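Local coordinates for protein heavy metal cation tricomponent efflux pump ZneA(CzcA-like) (PDB 4K0J) that probably exports zinc ions across the inner membrane in exchange for protons, serving as the RND-family pump of a tripartite heavy-metal efflux system, at residues Asp41-Thr46 and Leu130-Gly135; Gly78-Arg83 and Val96-Ala101; Trp105-Leu110 and Ser126-Thr131; Gly169-Ala174 and Leu285-Glu290; Leu550-Ile555 and Pro651-Val656. One frame throughout, in Å; residues are numbered along the deposited sequence.

Contact 1. Residues Asp41-Thr46 and Leu130-Gly135; sequences DIADTT and LTSPIG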
# COMPACT_ATOMS: atom_id res chain seq x y z
N ASP C 41 15.41 6.65 15.49
CA ASP C 41 14.42 7.60 14.98
C ASP C 41 13.35 7.85 16.04
O ASP C 41 12.30 7.20 16.05
CB ASP C 41 13.80 7.11 13.68
CG ASP C 41 13.19 8.23 12.86
OD1 ASP C 41 13.52 8.34 11.66
OD2 ASP C 41 12.37 9.00 13.42
N ILE C 42 13.65 8.79 16.93
CA ILE C 42 12.80 9.14 18.06
C ILE C 42 11.47 9.70 17.58
O ILE C 42 10.44 9.50 18.21
CB ILE C 42 13.50 10.19 18.95
CG1 ILE C 42 14.78 9.60 19.55
CG2 ILE C 42 12.60 10.67 20.05
CD1 ILE C 42 14.59 8.23 20.17
N ALA C 43 11.52 10.38 16.44
CA ALA C 43 10.37 11.07 15.87
C ALA C 43 9.11 10.22 15.75
O ALA C 43 9.17 8.99 15.70
CB ALA C 43 10.73 11.62 14.50
N ASP C 44 7.97 10.90 15.70
CA ASP C 44 6.69 10.27 15.42
C ASP C 44 6.35 10.49 13.95
O ASP C 44 6.97 11.32 13.29
CB ASP C 44 5.60 10.86 16.32
CG ASP C 44 5.95 10.75 17.79
OD1 ASP C 44 5.66 11.71 18.54
OD2 ASP C 44 6.50 9.71 18.20
N THR C 45 5.38 9.74 13.44
CA THR C 45 4.99 9.85 12.04
C THR C 45 4.30 11.17 11.75
O THR C 45 3.13 11.36 12.09
CB THR C 45 4.07 8.71 11.65
OG1 THR C 45 4.50 7.51 12.29
CG2 THR C 45 4.09 8.51 10.14
N THR C 46 5.02 12.08 11.10
CA THR C 46 4.49 13.41 10.80
C THR C 46 4.70 13.83 9.35
O THR C 46 5.58 13.31 8.66
CB THR C 46 5.12 14.49 11.71
OG1 THR C 46 4.73 15.78 11.25
CG2 THR C 46 6.64 14.39 11.70
N LEU C 130 9.80 13.68 2.65
CA LEU C 130 9.59 12.62 3.63
C LEU C 130 10.86 12.34 4.43
O LEU C 130 11.67 11.47 4.09
CB LEU C 130 9.08 11.34 2.96
CG LEU C 130 8.74 10.18 3.89
CD1 LEU C 130 7.70 10.58 4.91
CD2 LEU C 130 8.26 8.98 3.10
N THR C 131 11.03 13.10 5.51
CA THR C 131 12.20 12.99 6.36
C THR C 131 11.81 13.18 7.82
O THR C 131 10.80 13.82 8.12
CB THR C 131 13.27 14.04 5.98
OG1 THR C 131 14.29 14.08 6.98
CG2 THR C 131 12.65 15.42 5.85
N SER C 132 12.60 12.61 8.72
CA SER C 132 12.43 12.79 10.15
C SER C 132 13.10 14.09 10.56
O SER C 132 14.03 14.54 9.90
CB SER C 132 13.06 11.61 10.89
OG SER C 132 13.17 11.87 12.27
N PRO C 133 12.63 14.69 11.67
CA PRO C 133 13.28 15.87 12.25
C PRO C 133 14.73 15.61 12.64
O PRO C 133 15.45 16.56 12.97
CB PRO C 133 12.44 16.14 13.51
CG PRO C 133 11.68 14.88 13.75
CD PRO C 133 11.39 14.35 12.39
N ILE C 134 15.15 14.35 12.61
CA ILE C 134 16.55 13.99 12.80
C ILE C 134 17.17 13.46 11.51
O ILE C 134 18.14 12.71 11.54
CB ILE C 134 16.72 12.93 13.89
CG1 ILE C 134 16.08 11.61 13.47
CG2 ILE C 134 16.13 13.41 15.20
CD1 ILE C 134 16.59 10.42 14.25
N GLY C 135 16.61 13.87 10.37
CA GLY C 135 17.10 13.41 9.09
C GLY C 135 18.21 14.28 8.53
O GLY C 135 18.83 13.93 7.53
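An ST turn at S132 presents its hydroxyl to D41, and this buried junction shows how a single hydroxyl can link a loop without regular structure to a turn. S132 OG donates to D41 OD2 at 3.2 Å, meeting the carboxylate from above, 40° out of its plane. The same OG accepts the backbone N-H of I134 in an almost straight bond (173°), which defines the ST turn, so that the hydroxyl acts as donor and as acceptor. S132 OG also touches A43 CB at 3.3 Å, brought there by a chi1 of 167° that sets it beside the carbonyl carbon. The ST turn overlaps a type I beta turn from S132 to G135, whose G135 N bonds S132 O; here the chain passes from strand 131-132 into strand 135-143 of the periplasmic part, a region that RND pumps fold into small alpha/beta subdomains. Around the polar core the packing is apolar: A43 CB touches P133 CG at 3.5 Å, and the I134 side chain reaches D41 with CD1 3.6 Å from D41 CA. K288 lies against D41 and S132, while K459 takes the backbone oxygens of I42 and A43 and pairs with D44.

Contact 2. Residues Gly78-Arg83 and Val96-Ala101; sequences GMHVMR and VFKDGA
V96 faces two residues of the partner strand at once, H80 and V81, which makes this a classic beta bulge in the antiparallel hairpin of strands 79-87 and 90-97. Its carbonyl collects both backbone N-H groups: H80 N lies 2.9 Å from V96 O, in the carbonyl plane and on a lone pair, whereas V81 N approaches V96 O tilted 32° from that plane. V96 N returns a bond to V81 O, and the two valines share one face of the sheet, with V96 CG1 3.7 Å from V81 CB. The other branch, V96 CG2, sits in the plane of the H80 imidazole at its edge, 4.0 Å from H80 ND1; H80 CG lies anti to the backbone N (chi1 179°), which carries the ring alongside V96.

At F97 the register has shifted by one, and the residue stands opposite M79 in a non-hydrogen-bonded pair. Its side chain sets out away from the partner strand, yet the ring edge meets G78 O, with F97 CD2 3.3 Å from that oxygen. K98 follows with its N-H bonded to G78 O at 2.7 Å, while its long side chain passes the imidazole so that K98 CE is 3.5 Å from H80 CD2. From K98 the chain swings through a type II turn to A101, whose CB, like F97 CD2, packs beside S106 OG of helix 103-113.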
# COMPACT_ATOMS: atom_id res chain seq x y z
N GLY C 78 -6.05 8.36 11.03
CA GLY C 78 -4.82 8.18 11.77
C GLY C 78 -4.22 9.47 12.30
O GLY C 78 -3.10 9.47 12.80
N MET C 79 -4.96 10.56 12.19
CA MET C 79 -4.48 11.85 12.68
C MET C 79 -4.42 11.86 14.21
O MET C 79 -5.28 11.29 14.87
CB MET C 79 -5.38 12.98 12.19
CG MET C 79 -4.82 14.36 12.44
SD MET C 79 -6.00 15.47 13.23
CE MET C 79 -6.09 14.76 14.87
N HIS C 80 -3.39 12.50 14.76
CA HIS C 80 -3.24 12.59 16.21
C HIS C 80 -3.23 14.04 16.67
O HIS C 80 -4.08 14.45 17.45
CB HIS C 80 -1.96 11.90 16.67
CG HIS C 80 -1.73 11.98 18.14
ND1 HIS C 80 -0.56 12.46 18.69
CD2 HIS C 80 -2.53 11.63 19.18
CE1 HIS C 80 -0.65 12.41 20.01
NE2 HIS C 80 -1.83 11.91 20.33
N VAL C 81 -2.26 14.81 16.19
CA VAL C 81 -2.17 16.23 16.52
C VAL C 81 -2.13 17.05 15.24
O VAL C 81 -1.38 16.73 14.31
CB VAL C 81 -0.92 16.55 17.35
CG1 VAL C 81 -0.87 18.03 17.70
CG2 VAL C 81 -0.91 15.72 18.62
N MET C 82 -2.93 18.11 15.18
CA MET C 82 -2.93 18.96 13.99
C MET C 82 -2.64 20.42 14.30
O MET C 82 -3.44 21.10 14.93
CB MET C 82 -4.25 18.84 13.25
CG MET C 82 -4.15 19.31 11.82
SD MET C 82 -5.72 19.87 11.15
CE MET C 82 -5.18 20.40 9.53
N ARG C 83 -1.49 20.89 13.83
CA ARG C 83 -1.06 22.27 14.03
C ARG C 83 -0.97 22.99 12.69
O ARG C 83 -0.96 22.36 11.64
CB ARG C 83 0.29 22.30 14.74
CG ARG C 83 0.18 22.35 16.25
CD ARG C 83 0.83 21.15 16.91
NE ARG C 83 2.27 21.11 16.70
CZ ARG C 83 3.08 20.24 17.29
NH1 ARG C 83 2.59 19.34 18.13
NH2 ARG C 83 4.38 20.27 17.04
N VAL C 96 0.71 15.48 12.73
CA VAL C 96 1.34 14.30 13.30
C VAL C 96 0.27 13.24 13.54
O VAL C 96 -0.85 13.55 13.95
CB VAL C 96 2.14 14.63 14.59
CG1 VAL C 96 1.92 16.08 15.00
CG2 VAL C 96 1.78 13.68 15.73
N PHE C 97 0.62 11.99 13.24
CA PHE C 97 -0.32 10.87 13.23
C PHE C 97 -0.24 10.00 14.47
O PHE C 97 0.62 10.20 15.33
CB PHE C 97 -0.10 10.00 11.99
CG PHE C 97 -0.39 10.70 10.69
CD1 PHE C 97 0.51 11.59 10.15
CD2 PHE C 97 -1.57 10.44 10.01
CE1 PHE C 97 0.23 12.23 8.95
CE2 PHE C 97 -1.84 11.07 8.81
CZ PHE C 97 -0.94 11.96 8.28
N LYS C 98 -1.14 9.03 14.57
CA LYS C 98 -1.10 8.06 15.66
C LYS C 98 0.01 7.07 15.38
O LYS C 98 0.53 7.03 14.27
CB LYS C 98 -2.44 7.33 15.80
CG LYS C 98 -3.38 7.92 16.85
CD LYS C 98 -2.81 7.76 18.26
CE LYS C 98 -3.74 8.35 19.31
NZ LYS C 98 -3.14 8.31 20.68
N ASP C 99 0.37 6.26 16.37
CA ASP C 99 1.42 5.26 16.18
C ASP C 99 0.91 4.02 15.44
O ASP C 99 -0.23 3.59 15.62
CB ASP C 99 2.06 4.88 17.51
CG ASP C 99 3.35 5.64 17.77
OD1 ASP C 99 3.54 6.71 17.16
OD2 ASP C 99 4.17 5.16 18.58
N GLY C 100 1.78 3.46 14.60
CA GLY C 100 1.41 2.35 13.76
C GLY C 100 1.02 2.83 12.38
O GLY C 100 0.89 2.05 11.44
N ALA C 101 0.83 4.14 12.26
CA ALA C 101 0.47 4.75 10.98
C ALA C 101 1.67 4.79 10.05
O ALA C 101 2.62 5.54 10.29
CB ALA C 101 -0.10 6.15 11.19

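Contact 3. Residues Trp105-Leu110 and Ser126-Thr131; sequences WSRQRL and SLDPLT
R107 reaches from helix 103-113, which probably corresponds to the pore helix of other RND trimers, to D128 and holds on to both its carboxylate and its backbone carbonyl, an example of an arginine stitching a helix to the edge of a beta sheet. The salt bridge runs from R107 NH2 to D128 OD2, 3.1 Å apart, with the guanidinium and carboxylate planes inclined by 45°. D128 O lies at the edge of the guanidinium, near its plane, and both terminal nitrogens turn toward it. The bond from R107 NH1 is weak, and the modelled separation from R107 NH2 is too short to be taken at face value. D128 OD2 has a second partner in the backbone N-H of Q48, so the carboxylate that meets the arginine is itself held by strand 46-52, next to strand 126-127 in the sheet.

Bends at chi2 and chi3 (-102° and -55°) bring the arginine head between two leucines. L127 CD2 lies over one face of the guanidinium, offset toward its rim and 3.3 Å from R107 NE; L130 CB lies over the opposite face, 4.0 Å from R107 CZ. Such apolar cover on both faces leaves the edge for the polar contacts. Elsewhere on the helix, W105 meets the ring of Y104 of the second subunit. One turn on from R107, L110 CD2 meets L127 CD1 at 3.6 Å.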
# COMPACT_ATOMS: atom_id res chain seq x y z
N TRP C 105 1.57 5.68 3.37
CA TRP C 105 0.13 5.59 3.55
C TRP C 105 -0.44 6.93 4.02
O TRP C 105 -1.33 7.50 3.39
CB TRP C 105 -0.18 4.50 4.57
CG TRP C 105 -1.63 4.32 4.88
CD1 TRP C 105 -2.39 5.04 5.76
CD2 TRP C 105 -2.51 3.32 4.33
NE1 TRP C 105 -3.68 4.56 5.78
CE2 TRP C 105 -3.77 3.51 4.91
CE3 TRP C 105 -2.34 2.30 3.39
CZ2 TRP C 105 -4.87 2.71 4.58
CZ3 TRP C 105 -3.42 1.50 3.07
CH2 TRP C 105 -4.67 1.71 3.66
N SER C 106 0.09 7.42 5.14
CA SER C 106 -0.35 8.69 5.72
C SER C 106 -0.19 9.84 4.73
O SER C 106 -1.13 10.60 4.50
CB SER C 106 0.41 8.99 7.01
OG SER C 106 -0.03 8.17 8.07
N ARG C 107 1.00 9.95 4.14
CA ARG C 107 1.29 10.99 3.16
C ARG C 107 0.32 10.90 2.01
O ARG C 107 0.01 11.90 1.36
CB ARG C 107 2.71 10.83 2.62
CG ARG C 107 3.78 10.78 3.68
CD ARG C 107 4.50 12.10 3.77
NE ARG C 107 5.03 12.50 2.48
CZ ARG C 107 5.85 13.54 2.31
NH1 ARG C 107 6.29 13.85 1.10
NH2 ARG C 107 6.22 14.26 3.36
N GLN C 108 -0.16 9.69 1.75
CA GLN C 108 -1.11 9.47 0.68
C GLN C 108 -2.50 9.97 1.05
O GLN C 108 -3.18 10.58 0.23
CB GLN C 108 -1.17 7.98 0.30
CG GLN C 108 -1.84 7.72 -1.03
CD GLN C 108 -1.19 8.48 -2.16
OE1 GLN C 108 -1.87 9.08 -2.99
NE2 GLN C 108 0.14 8.46 -2.20
N ARG C 109 -2.91 9.73 2.29
CA ARG C 109 -4.22 10.20 2.74
C ARG C 109 -4.24 11.72 2.76
O ARG C 109 -5.21 12.37 2.34
CB ARG C 109 -4.53 9.66 4.14
CG ARG C 109 -4.30 8.16 4.32
CD ARG C 109 -5.38 7.32 3.66
NE ARG C 109 -5.20 7.19 2.22
CZ ARG C 109 -4.39 6.30 1.64
NH1 ARG C 109 -4.29 6.26 0.32
NH2 ARG C 109 -3.68 5.46 2.38
N LEU C 110 -3.14 12.27 3.26
CA LEU C 110 -2.95 13.71 3.32
C LEU C 110 -3.05 14.27 1.91
O LEU C 110 -3.86 15.15 1.64
CB LEU C 110 -1.57 14.01 3.90
CG LEU C 110 -1.36 15.38 4.55
CD1 LEU C 110 -2.32 15.56 5.70
CD2 LEU C 110 0.08 15.51 5.01
N SER C 126 1.35 21.90 -1.41
CA SER C 126 2.28 20.82 -1.71
C SER C 126 2.63 20.00 -0.47
O SER C 126 2.21 20.33 0.64
CB SER C 126 3.55 21.39 -2.34
OG SER C 126 4.66 20.53 -2.17
N LEU C 127 3.39 18.92 -0.65
CA LEU C 127 3.82 18.11 0.48
C LEU C 127 5.32 18.25 0.72
O LEU C 127 6.12 18.20 -0.21
CB LEU C 127 3.46 16.64 0.24
CG LEU C 127 2.94 15.91 1.47
CD1 LEU C 127 1.68 16.57 1.97
CD2 LEU C 127 2.67 14.46 1.15
N ASP C 128 5.70 18.43 1.98
CA ASP C 128 7.11 18.54 2.35
C ASP C 128 7.81 17.20 2.14
O ASP C 128 7.15 16.16 2.10
CB ASP C 128 7.24 19.02 3.80
CG ASP C 128 7.16 17.88 4.81
OD1 ASP C 128 8.02 17.81 5.71
OD2 ASP C 128 6.23 17.05 4.71
N PRO C 129 9.14 17.21 1.99
CA PRO C 129 9.92 15.97 1.83
C PRO C 129 9.73 14.97 2.98
O PRO C 129 9.53 15.36 4.12
CB PRO C 129 11.38 16.48 1.79
CG PRO C 129 11.33 17.90 2.24
CD PRO C 129 9.99 18.40 1.83
N LEU C 130 9.80 13.68 2.65
CA LEU C 130 9.59 12.62 3.63
C LEU C 130 10.86 12.34 4.43
O LEU C 130 11.67 11.47 4.09
CB LEU C 130 9.08 11.34 2.96
CG LEU C 130 8.74 10.18 3.89
CD1 LEU C 130 7.70 10.58 4.91
CD2 LEU C 130 8.26 8.98 3.10
N THR C 131 11.03 13.10 5.51
CA THR C 131 12.20 12.99 6.36
C THR C 131 11.81 13.18 7.82
O THR C 131 10.80 13.82 8.12
CB THR C 131 13.27 14.04 5.98
OG1 THR C 131 14.29 14.08 6.98
CG2 THR C 131 12.65 15.42 5.85

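Contact 4. Residues Gly169-Ala174 and Leu285-Glu290; sequences GVVDVA and LLLKNE
V171 packs between L285 and L287, and around it lies the tight part of this antiparallel pairing of strands 170-174 and 285-287. V171 N donates to L285 O at 3.1 Å, close to the direction of the carbonyl bond. Its CG1 branch occupies the crowded position between backbone nitrogen and carbonyl carbon (chi1 64°), which lays it near L285 CB at 3.9 Å. V171 CB meets L287 CB at 3.8 Å, the two side chains crossing at about a right angle. Backbone bonds flank this centre: L287 N reaches G169 O at 2.9 Å, with the donor tilted 24° from the carbonyl plane, and L285 N reaches D172 O, also at 2.9 Å. L285 CB packs on the same D172 O at 3.1 Å.

V170 and L286 diverge from the partner strand toward helix 292-310, and so belong to the buried side of an alpha/beta subdomain of the kind found throughout RND porters. The loose side lies at K288-E290: N289 and E290 are exposed, E290 being poorly ordered as well, while K288 is still held by a backbone bond to L130 and a salt bridge with D103. The chemistry between the segments is thus backbone bonding and aliphatic contact without any charge pair, which implies cohesion through sheet formation and exclusion of water.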
# COMPACT_ATOMS: atom_id res chain seq x y z
N GLY C 169 18.87 7.31 -0.67
CA GLY C 169 18.54 7.50 0.73
C GLY C 169 18.44 8.97 1.07
O GLY C 169 18.06 9.33 2.18
N VAL C 170 18.80 9.82 0.12
CA VAL C 170 18.71 11.26 0.30
C VAL C 170 17.44 11.77 -0.35
O VAL C 170 17.34 11.85 -1.57
CB VAL C 170 19.91 12.00 -0.31
CG1 VAL C 170 19.74 13.51 -0.16
CG2 VAL C 170 21.19 11.55 0.33
N VAL C 171 16.46 12.13 0.47
CA VAL C 171 15.17 12.53 -0.05
C VAL C 171 15.24 13.93 -0.67
O VAL C 171 14.67 14.17 -1.73
CB VAL C 171 14.05 12.40 1.01
CG1 VAL C 171 14.28 13.34 2.19
CG2 VAL C 171 12.69 12.63 0.37
N ASP C 172 15.95 14.85 -0.02
CA ASP C 172 16.18 16.17 -0.58
C ASP C 172 17.31 16.92 0.11
O ASP C 172 17.79 16.50 1.17
CB ASP C 172 14.90 17.02 -0.55
CG ASP C 172 14.96 18.21 -1.50
OD1 ASP C 172 15.78 18.16 -2.44
OD2 ASP C 172 14.19 19.18 -1.31
N VAL C 173 17.75 18.00 -0.52
CA VAL C 173 18.79 18.87 0.02
C VAL C 173 18.22 20.27 0.19
O VAL C 173 17.58 20.81 -0.72
CB VAL C 173 19.99 18.95 -0.93
CG1 VAL C 173 21.26 19.22 -0.13
CG2 VAL C 173 20.13 17.67 -1.71
N ALA C 174 18.47 20.87 1.35
CA ALA C 174 17.94 22.19 1.66
C ALA C 174 19.00 23.29 1.58
O ALA C 174 19.96 23.29 2.35
CB ALA C 174 17.29 22.18 3.03
N LEU C 285 19.01 15.79 3.75
CA LEU C 285 17.87 15.25 4.47
C LEU C 285 17.74 13.75 4.29
O LEU C 285 17.41 13.26 3.21
CB LEU C 285 16.58 15.94 4.01
CG LEU C 285 16.66 17.47 4.06
CD1 LEU C 285 15.33 18.10 3.69
CD2 LEU C 285 17.11 17.92 5.43
N LEU C 286 18.00 13.03 5.38
CA LEU C 286 17.86 11.59 5.40
C LEU C 286 16.42 11.20 5.13
O LEU C 286 15.52 11.60 5.87
CB LEU C 286 18.30 11.03 6.76
CG LEU C 286 18.27 9.51 6.91
CD1 LEU C 286 19.47 8.87 6.23
CD2 LEU C 286 18.20 9.13 8.38
N LEU C 287 16.21 10.44 4.06
CA LEU C 287 14.91 9.87 3.73
C LEU C 287 14.41 9.06 4.90
O LEU C 287 15.19 8.37 5.56
CB LEU C 287 15.00 8.99 2.48
CG LEU C 287 13.80 8.07 2.20
CD1 LEU C 287 12.56 8.89 1.86
CD2 LEU C 287 14.11 7.08 1.10
N LYS C 288 13.12 9.14 5.17
CA LYS C 288 12.53 8.47 6.32
C LYS C 288 12.76 6.97 6.27
O LYS C 288 12.65 6.35 5.21
CB LYS C 288 11.03 8.77 6.40
CG LYS C 288 10.37 8.33 7.70
CD LYS C 288 11.00 9.02 8.90
CE LYS C 288 10.29 8.64 10.17
NZ LYS C 288 8.82 8.78 10.00
N ASN C 289 13.09 6.39 7.42
CA ASN C 289 13.30 4.95 7.58
C ASN C 289 14.36 4.36 6.65
O ASN C 289 14.14 3.33 6.01
CB ASN C 289 11.97 4.18 7.48
CG ASN C 289 11.00 4.55 8.59
OD1 ASN C 289 9.79 4.65 8.37
ND2 ASN C 289 11.52 4.76 9.79
N GLU C 290 15.51 5.03 6.58
CA GLU C 290 16.68 4.51 5.90
C GLU C 290 17.89 4.69 6.82
O GLU C 290 17.92 5.63 7.62
CB GLU C 290 16.91 5.21 4.57
CG GLU C 290 15.81 4.96 3.53
CD GLU C 290 15.79 3.54 2.99
OE1 GLU C 290 16.79 2.81 3.18
OE2 GLU C 290 14.78 3.14 2.38

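Contact 5. Residues Leu550-Ile555 and Pro651-Val656; sequences LDEGSI and PMIDGV
E552 and the peptide groups of M652 and I653 supply the polar part of this contact, a worked case of a carboxylate lodged against consecutive backbone N-H groups. E552 OE1 receives M652 N at 3.0 Å in a nearly straight bond (165°), using the syn lone pair on the side of its sister oxygen. E552 OE2 takes I653 N at 3.2 Å, a weak and bent bond. The two oxygens thus divide the work, and the two bonds, one of them weak, would tend to limit rotation of the group. The side chain gets there because it runs extended beyond CG (chi2 178°), spanning the gap of 7.9 Å between E552 CA and M652 CA.

Nonpolar and oxygen-to-carbon contacts add to this. E552 and P651 slide past each other in opposite directions, with E552 OE1 3.5 Å from P651 CD, and E552 OE2 also lies beside M652 CB. S554, its hydroxyl held between backbone nitrogen and carbonyl carbon (chi1 46°), sets OG 3.2 Å from P651 CG. Further along, the backbone of I555 comes to 4.0 Å between I555 C and P651 CD.

Polar support from outside comes through Q650, whose amide bonds to E552 N and L550 O. Y39 packs on both E552 and M652. The arrangement places a buried acid by the N-terminal end of helix 653-660, where it would probably be stabilised by the helix dipole. Strand 645-649, which pairs with 554-560, runs through a short link into that helix, consistent with the alpha/beta subdomains of the RND periplasmic region.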
# COMPACT_ATOMS: atom_id res chain seq x y z
N LEU C 550 21.04 13.38 27.05
CA LEU C 550 21.36 12.74 25.77
C LEU C 550 22.26 13.62 24.91
O LEU C 550 21.80 14.32 24.01
CB LEU C 550 20.08 12.37 25.00
CG LEU C 550 19.83 10.87 24.78
CD1 LEU C 550 19.20 10.24 26.02
CD2 LEU C 550 18.98 10.63 23.55
N ASP C 551 23.56 13.58 25.20
CA ASP C 551 24.53 14.47 24.58
C ASP C 551 24.81 14.14 23.12
O ASP C 551 25.27 13.05 22.79
CB ASP C 551 25.83 14.46 25.38
CG ASP C 551 26.64 15.74 25.20
OD1 ASP C 551 26.38 16.48 24.24
OD2 ASP C 551 27.53 15.99 26.04
N GLU C 552 24.53 15.09 22.24
CA GLU C 552 24.89 14.97 20.84
C GLU C 552 26.24 15.66 20.63
O GLU C 552 26.86 16.13 21.59
CB GLU C 552 23.81 15.59 19.95
CG GLU C 552 22.39 15.15 20.31
CD GLU C 552 21.32 15.81 19.45
OE1 GLU C 552 21.65 16.66 18.60
OE2 GLU C 552 20.13 15.47 19.64
N GLY C 553 26.70 15.74 19.39
CA GLY C 553 27.99 16.34 19.11
C GLY C 553 28.05 17.85 19.33
O GLY C 553 29.13 18.41 19.51
N SER C 554 26.89 18.50 19.33
CA SER C 554 26.85 19.96 19.27
C SER C 554 25.75 20.58 20.13
O SER C 554 25.18 19.93 21.00
CB SER C 554 26.69 20.41 17.82
OG SER C 554 25.69 19.67 17.16
N ILE C 555 25.46 21.85 19.86
CA ILE C 555 24.41 22.59 20.56
C ILE C 555 23.61 23.46 19.58
O ILE C 555 24.19 24.21 18.80
CB ILE C 555 25.00 23.52 21.64
CG1 ILE C 555 25.67 22.71 22.75
CG2 ILE C 555 23.92 24.41 22.23
CD1 ILE C 555 26.23 23.56 23.85
N PRO C 651 20.67 19.97 17.89
CA PRO C 651 20.26 19.87 16.49
C PRO C 651 19.27 18.74 16.17
O PRO C 651 18.38 18.96 15.35
CB PRO C 651 21.59 19.66 15.76
CG PRO C 651 22.58 20.35 16.61
CD PRO C 651 22.14 20.05 18.02
N MET C 652 19.40 17.57 16.78
CA MET C 652 18.46 16.49 16.48
C MET C 652 17.19 16.60 17.30
O MET C 652 16.09 16.52 16.76
CB MET C 652 19.09 15.12 16.74
CG MET C 652 20.21 14.71 15.79
SD MET C 652 20.85 13.08 16.23
CE MET C 652 19.85 12.02 15.20
N ILE C 653 17.35 16.79 18.61
CA ILE C 653 16.23 16.77 19.54
C ILE C 653 15.29 17.98 19.40
O ILE C 653 14.11 17.87 19.70
CB ILE C 653 16.71 16.62 21.00
CG1 ILE C 653 15.56 16.20 21.91
CG2 ILE C 653 17.36 17.90 21.50
CD1 ILE C 653 15.00 14.84 21.59
N ASP C 654 15.82 19.10 18.94
CA ASP C 654 15.02 20.31 18.75
C ASP C 654 13.88 20.06 17.76
O ASP C 654 12.75 20.52 17.96
CB ASP C 654 15.90 21.45 18.23
CG ASP C 654 15.19 22.78 18.20
OD1 ASP C 654 15.19 23.48 19.23
OD2 ASP C 654 14.64 23.12 17.14
N GLY C 655 14.19 19.32 16.70
CA GLY C 655 13.21 18.96 15.70
C GLY C 655 12.04 18.18 16.26
O GLY C 655 10.89 18.55 16.06
N VAL C 656 12.34 17.09 16.97
CA VAL C 656 11.29 16.24 17.53
C VAL C 656 10.54 16.97 18.64
O VAL C 656 9.34 16.77 18.80
CB VAL C 656 11.84 14.84 17.98
CG1 VAL C 656 13.34 14.74 17.76
CG2 VAL C 656 11.48 14.54 19.43

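Contacts 1 and 5 are the buried ones, near the centre of the chain, and each turns on a carboxylate: in contact 1 it takes a serine hydroxyl, in contact 5 backbone N-H groups. P133 and I134 of the first pack on M652, G655 and V656 of the second. Contacts 2 and 4 pair strands and depend chiefly on backbone bonds; both are only partly buried, and they do not touch. Contact 3, also partly buried, is the one with a salt bridge between its segments. Its strand 126-127 belongs to the same sheet as the hairpin of contact 2, and it shares L130 and T131 with contact 1. Through L130 and T131 both reach residues 285-290 of contact 4.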